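Local coordinates for protein L-lactate dehydrogenase (Trichomonas vaginalis, PDB 4UUL) that probably interconverts lactate and pyruvate with NAD as cofactor, as an L-lactate dehydrogenase of the lactate/malate dehydrogenase superfamily, at residues 148-160 / 243-255. The protein carries 1 engineered substitution. Residues are numbered along the deposited sequence; the frame is centred on the assembly and turned at random. Where two conformers were deposited one is given.
Sequences PENFSSLSMLDQN and SPTKAAIQHMKAW
Ala247 CB sits at the apolar centre, where segment 156-160, the first turn of helix 156-170, crosses helix 243-255 at 111° with axes 8.8 Å apart. At this crossing the small Ala247 side chain meets backbone: its CB lies 3.5 Å from Leu157 N, with Met156 CB and Leu157 CB beside it. Leu154 and Leu157 flank this point. Leu154 spreads its two methyls over the helix because chi1 (-173°) sets CG beside the carbonyl carbon: CD1 lies on Ala247 O and, at 3.7 Å, on His251 CB, and CD2 against the methyls of Ala247 and Ala248. Leu157 splits its branches likewise, CD1 against Ser243 and CD2 alongside Pro244 CB.

Farther along, polar groups take over at both ends. Ser152 OG and His251 NE2 share a 2.8 Å hydrogen bond at the imidazole edge, while the same OG stands 3.1 Å above the plane of the Trp255 ring, near its rim. Water 2 links His251 ND1 to Ser155 N, so both ring nitrogens are engaged and the ring's rotation is fixed. Water 1 joins Trp255 NE1 to Glu149 O. At the other end, Asn160 ND2 donates to Gln250 OE1 (3.1 Å) almost straight, at 176°, with the amide planes not far from parallel. Lys246 NZ reaches Gln250 OE1 at 2.9 Å from the opposite face and also binds Cys59 O of the second subunit; water 4 ties Asn160 OD1 to Gln250 NE2.

Strand 151-153 is an outermost strand of the six-stranded parallel Rossmann sheet, and helix 243-255 runs roughly antiparallel beside it. Leu154, part of the NADH site seen in other structures of this protein and without cofactor here, thus lies at the interdomain seam typical of the lactate/malate dehydrogenase fold.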
loop_
_atom_site.group_PDB
_atom_site.type_symbol
_atom_site.label_atom_id
_atom_site.label_comp_id
_atom_site.label_asym_id
_atom_site.label_seq_id
_atom_site.Cartn_x
_atom_site.Cartn_y
_atom_site.Cartn_z
ATOM N N PRO B 148 22.114 6.637 20.923
ATOM C CA PRO B 148 21.208 5.477 20.929
ATOM C C PRO B 148 19.744 5.792 20.620
ATOM O O PRO B 148 19.062 4.989 19.973
ATOM C CB PRO B 148 21.424 4.888 22.339
ATOM C CG PRO B 148 22.847 5.292 22.691
ATOM C CD PRO B 148 22.999 6.697 22.112
ATOM N N GLU B 149 19.272 6.957 21.032
ATOM C CA GLU B 149 17.905 7.369 20.794
ATOM C C GLU B 149 17.557 7.504 19.304
ATOM O O GLU B 149 16.392 7.581 18.937
ATOM C CB GLU B 149 17.682 8.699 21.527
ATOM C CG GLU B 149 17.686 8.607 23.069
ATOM C CD GLU B 149 19.037 8.189 23.710
ATOM O OE1 GLU B 149 20.128 8.660 23.276
ATOM O OE2 GLU B 149 18.965 7.361 24.655
ATOM N N ASN B 150 18.572 7.566 18.450
ATOM C CA ASN B 150 18.336 7.665 17.026
ATOM C C ASN B 150 18.032 6.335 16.320
ATOM O O ASN B 150 17.730 6.360 15.130
ATOM C CB ASN B 150 19.532 8.307 16.312
ATOM C CG ASN B 150 19.805 9.757 16.740
ATOM O OD1 ASN B 150 20.706 10.009 17.526
ATOM N ND2 ASN B 150 19.027 10.691 16.226
ATOM N N PHE B 151 18.114 5.215 17.039
ATOM C CA PHE B 151 18.081 3.889 16.394
ATOM C C PHE B 151 17.087 2.948 17.013
ATOM O O PHE B 151 16.972 2.847 18.230
ATOM C CB PHE B 151 19.466 3.217 16.520
ATOM C CG PHE B 151 20.530 3.912 15.709
ATOM C CD1 PHE B 151 20.739 3.587 14.384
ATOM C CD2 PHE B 151 21.296 4.916 16.261
ATOM C CE1 PHE B 151 21.679 4.256 13.623
ATOM C CE2 PHE B 151 22.262 5.615 15.497
ATOM C CZ PHE B 151 22.450 5.267 14.183
ATOM N N SER B 152 16.434 2.166 16.160
ATOM C CA SER B 152 15.624 1.051 16.617
ATOM C C SER B 152 15.520 0.017 15.493
ATOM O O SER B 152 15.858 0.333 14.359
ATOM C CB SER B 152 14.254 1.510 17.119
ATOM O OG SER B 152 13.479 2.046 16.089
ATOM N N SER B 153 15.026 -1.162 15.842
ATOM C CA SER B 153 14.829 -2.226 14.893
ATOM C C SER B 153 13.418 -2.775 14.987
ATOM O O SER B 153 12.712 -2.598 15.977
ATOM C CB SER B 153 15.853 -3.342 15.064
ATOM O OG SER B 153 15.734 -4.051 16.292
ATOM N N LEU B 154 12.942 -3.351 13.877
ATOM C CA LEU B 154 11.556 -3.728 13.716
ATOM C C LEU B 154 11.234 -5.128 14.230
ATOM O O LEU B 154 11.607 -6.100 13.588
ATOM C CB LEU B 154 11.184 -3.643 12.217
ATOM C CG LEU B 154 9.715 -3.845 11.920
ATOM C CD1 LEU B 154 8.870 -2.753 12.529
ATOM C CD2 LEU B 154 9.458 -3.906 10.451
ATOM N N SER B 155 10.435 -5.213 15.273
ATOM C CA SER B 155 9.901 -6.485 15.771
ATOM C C SER B 155 8.358 -6.516 15.678
ATOM O O SER B 155 7.772 -7.556 15.956
ATOM C CB SER B 155 10.437 -6.793 17.171
ATOM O OG SER B 155 10.153 -5.742 17.996
ATOM N N MET B 156 7.742 -5.463 15.126
ATOM C CA MET B 156 6.267 -5.463 15.093
ATOM C C MET B 156 5.622 -6.451 14.114
ATOM O O MET B 156 4.471 -6.801 14.302
ATOM C CB MET B 156 5.705 -4.057 14.813
ATOM C CG MET B 156 5.560 -3.239 16.086
ATOM S SD MET B 156 4.447 -3.910 17.315
ATOM C CE MET B 156 2.951 -4.007 16.330
ATOM N N LEU B 157 6.332 -6.891 13.078
ATOM C CA LEU B 157 5.773 -7.920 12.232
ATOM C C LEU B 157 5.508 -9.176 13.041
ATOM O O LEU B 157 4.440 -9.804 12.903
ATOM C CB LEU B 157 6.661 -8.239 11.038
ATOM C CG LEU B 157 6.236 -9.341 10.087
ATOM C CD1 LEU B 157 4.811 -9.112 9.537
ATOM C CD2 LEU B 157 7.235 -9.517 8.991
ATOM N N ASP B 158 6.475 -9.571 13.850
ATOM C CA ASP B 158 6.294 -10.758 14.661
ATOM C C ASP B 158 5.211 -10.585 15.721
ATOM O O ASP B 158 4.424 -11.507 15.984
ATOM C CB ASP B 158 7.608 -11.116 15.324
ATOM C CG ASP B 158 8.720 -11.109 14.342
ATOM O OD1 ASP B 158 9.304 -10.004 14.024
ATOM O OD2 ASP B 158 9.012 -12.238 13.907
ATOM N N GLN B 159 5.131 -9.387 16.295
ATOM C CA GLN B 159 4.058 -9.117 17.230
ATOM C C GLN B 159 2.691 -9.241 16.557
ATOM O O GLN B 159 1.779 -9.858 17.097
ATOM C CB GLN B 159 4.210 -7.732 17.887
ATOM C CG GLN B 159 3.056 -7.446 18.808
ATOM C CD GLN B 159 3.212 -6.190 19.634
ATOM O OE1 GLN B 159 4.229 -6.045 20.309
ATOM N NE2 GLN B 159 2.199 -5.359 19.700
ATOM N N ASN B 160 2.536 -8.639 15.389
ATOM C CA ASN B 160 1.280 -8.687 14.654
ATOM C C ASN B 160 0.921 -10.124 14.307
ATOM O O ASN B 160 -0.254 -10.517 14.444
ATOM C CB ASN B 160 1.305 -7.768 13.427
ATOM C CG ASN B 160 1.228 -6.316 13.810
ATOM O OD1 ASN B 160 0.702 -5.956 14.864
ATOM N ND2 ASN B 160 1.700 -5.466 12.932
ATOM N N SER B 243 3.021 -6.958 4.589
ATOM C CA SER B 243 2.969 -7.095 6.042
ATOM C C SER B 243 4.164 -6.453 6.772
ATOM O O SER B 243 3.942 -5.770 7.765
ATOM C CB SER B 243 2.645 -8.528 6.498
ATOM O OG SER B 243 3.613 -9.413 6.021
ATOM N N PRO B 244 5.415 -6.640 6.295
ATOM C CA PRO B 244 6.497 -5.868 6.959
ATOM C C PRO B 244 6.339 -4.378 6.743
ATOM O O PRO B 244 6.697 -3.609 7.626
ATOM C CB PRO B 244 7.779 -6.424 6.342
ATOM C CG PRO B 244 7.361 -7.127 5.095
ATOM C CD PRO B 244 5.963 -7.633 5.357
ATOM N N THR B 245 5.784 -3.961 5.604
ATOM C CA THR B 245 5.593 -2.539 5.368
ATOM C C THR B 245 4.600 -1.967 6.375
ATOM O O THR B 245 4.811 -0.899 6.954
ATOM C CB THR B 245 5.110 -2.279 3.937
ATOM O OG1 THR B 245 6.111 -2.673 2.986
ATOM C CG2 THR B 245 4.826 -0.817 3.725
ATOM N N LYS B 246 3.490 -2.681 6.593
ATOM C CA LYS B 246 2.459 -2.278 7.542
ATOM C C LYS B 246 3.109 -2.104 8.928
ATOM O O LYS B 246 2.889 -1.125 9.625
ATOM C CB LYS B 246 1.326 -3.281 7.538
ATOM C CG LYS B 246 0.123 -2.917 8.419
ATOM C CD LYS B 246 0.232 -3.285 9.869
ATOM C CE LYS B 246 -1.016 -2.825 10.626
ATOM N NZ LYS B 246 -1.001 -3.269 12.036
ATOM N N ALA B 247 3.884 -3.098 9.362
ATOM C CA ALA B 247 4.546 -3.045 10.652
ATOM C C ALA B 247 5.557 -1.891 10.729
ATOM O O ALA B 247 5.681 -1.253 11.764
ATOM C CB ALA B 247 5.265 -4.369 10.915
ATOM N N ALA B 248 6.301 -1.657 9.643
ATOM C CA ALA B 248 7.280 -0.592 9.608
ATOM C C ALA B 248 6.665 0.784 9.795
ATOM O O ALA B 248 7.156 1.614 10.572
ATOM C CB ALA B 248 8.114 -0.652 8.362
ATOM N N ILE B 249 5.634 1.063 9.035
ATOM C CA ILE B 249 4.907 2.320 9.181
ATOM C C ILE B 249 4.345 2.454 10.575
ATOM O O ILE B 249 4.481 3.506 11.199
ATOM C CB ILE B 249 3.815 2.466 8.115
ATOM C CG1 ILE B 249 4.502 2.633 6.744
ATOM C CG2 ILE B 249 2.858 3.648 8.407
ATOM C CD1 ILE B 249 3.558 2.555 5.607
ATOM N N GLN B 250 3.740 1.384 11.073
ATOM C CA GLN B 250 3.159 1.373 12.409
ATOM C C GLN B 250 4.213 1.737 13.485
ATOM O O GLN B 250 4.004 2.588 14.353
ATOM C CB GLN B 250 2.595 -0.015 12.681
ATOM C CG GLN B 250 1.962 -0.177 14.048
ATOM C CD GLN B 250 1.189 -1.455 14.165
ATOM O OE1 GLN B 250 1.382 -2.412 13.380
ATOM N NE2 GLN B 250 0.309 -1.512 15.139
ATOM N N HIS B 251 5.390 1.140 13.382
ATOM C CA HIS B 251 6.473 1.429 14.308
ATOM C C HIS B 251 6.921 2.865 14.168
ATOM O O HIS B 251 7.032 3.592 15.163
ATOM C CB HIS B 251 7.636 0.464 14.003
ATOM C CG HIS B 251 8.873 0.650 14.827
ATOM N ND1 HIS B 251 9.505 -0.382 15.482
ATOM C CD2 HIS B 251 9.679 1.741 14.999
ATOM C CE1 HIS B 251 10.598 0.056 16.049
ATOM N NE2 HIS B 251 10.747 1.340 15.762
ATOM N N MET B 252 7.206 3.308 12.942
ATOM C CA MET B 252 7.694 4.669 12.760
ATOM C C MET B 252 6.659 5.709 13.212
ATOM O O MET B 252 7.030 6.705 13.831
ATOM C CB MET B 252 8.128 4.910 11.328
ATOM C CG MET B 252 8.849 6.259 11.143
ATOM S SD MET B 252 10.477 6.337 11.906
ATOM C CE MET B 252 11.453 5.511 10.623
ATOM N N LYS B 253 5.385 5.504 12.898
ATOM C CA LYS B 253 4.377 6.461 13.297
ATOM C C LYS B 253 4.279 6.565 14.819
ATOM O O LYS B 253 4.157 7.669 15.375
ATOM C CB LYS B 253 3.036 6.053 12.663
ATOM C CG LYS B 253 1.962 7.131 12.777
ATOM C CD LYS B 253 0.680 6.683 12.133
ATOM C CE LYS B 253 -0.355 7.777 12.151
ATOM N NZ LYS B 253 -1.492 7.382 11.272
ATOM N N ALA B 254 4.354 5.422 15.497
ATOM C CA ALA B 254 4.375 5.420 16.956
ATOM C C ALA B 254 5.628 6.152 17.486
ATOM O O ALA B 254 5.534 6.933 18.430
ATOM C CB ALA B 254 4.374 4.020 17.478
ATOM N N TRP B 255 6.775 5.886 16.887
ATOM C CA TRP B 255 8.034 6.513 17.290
ATOM C C TRP B 255 7.994 8.020 17.124
ATOM O O TRP B 255 8.557 8.776 17.925
ATOM C CB TRP B 255 9.187 5.905 16.487
ATOM C CG TRP B 255 10.543 6.148 17.016
ATOM C CD1 TRP B 255 10.903 6.726 18.198
ATOM C CD2 TRP B 255 11.758 5.757 16.362
ATOM N NE1 TRP B 255 12.285 6.729 18.296
ATOM C CE2 TRP B 255 12.821 6.110 17.212
ATOM C CE3 TRP B 255 12.038 5.130 15.144
ATOM C CZ2 TRP B 255 14.144 5.844 16.883
ATOM C CZ3 TRP B 255 13.355 4.870 14.801
ATOM C CH2 TRP B 255 14.399 5.225 15.682
HETATM O O HOH W 1 14.357 6.364 20.424
HETATM O O HOH W 2 8.948 -2.995 16.135
HETATM O O HOH W 3 2.514 -6.551 10.259
HETATM O O HOH W 4 -1.231 -3.959 14.899
#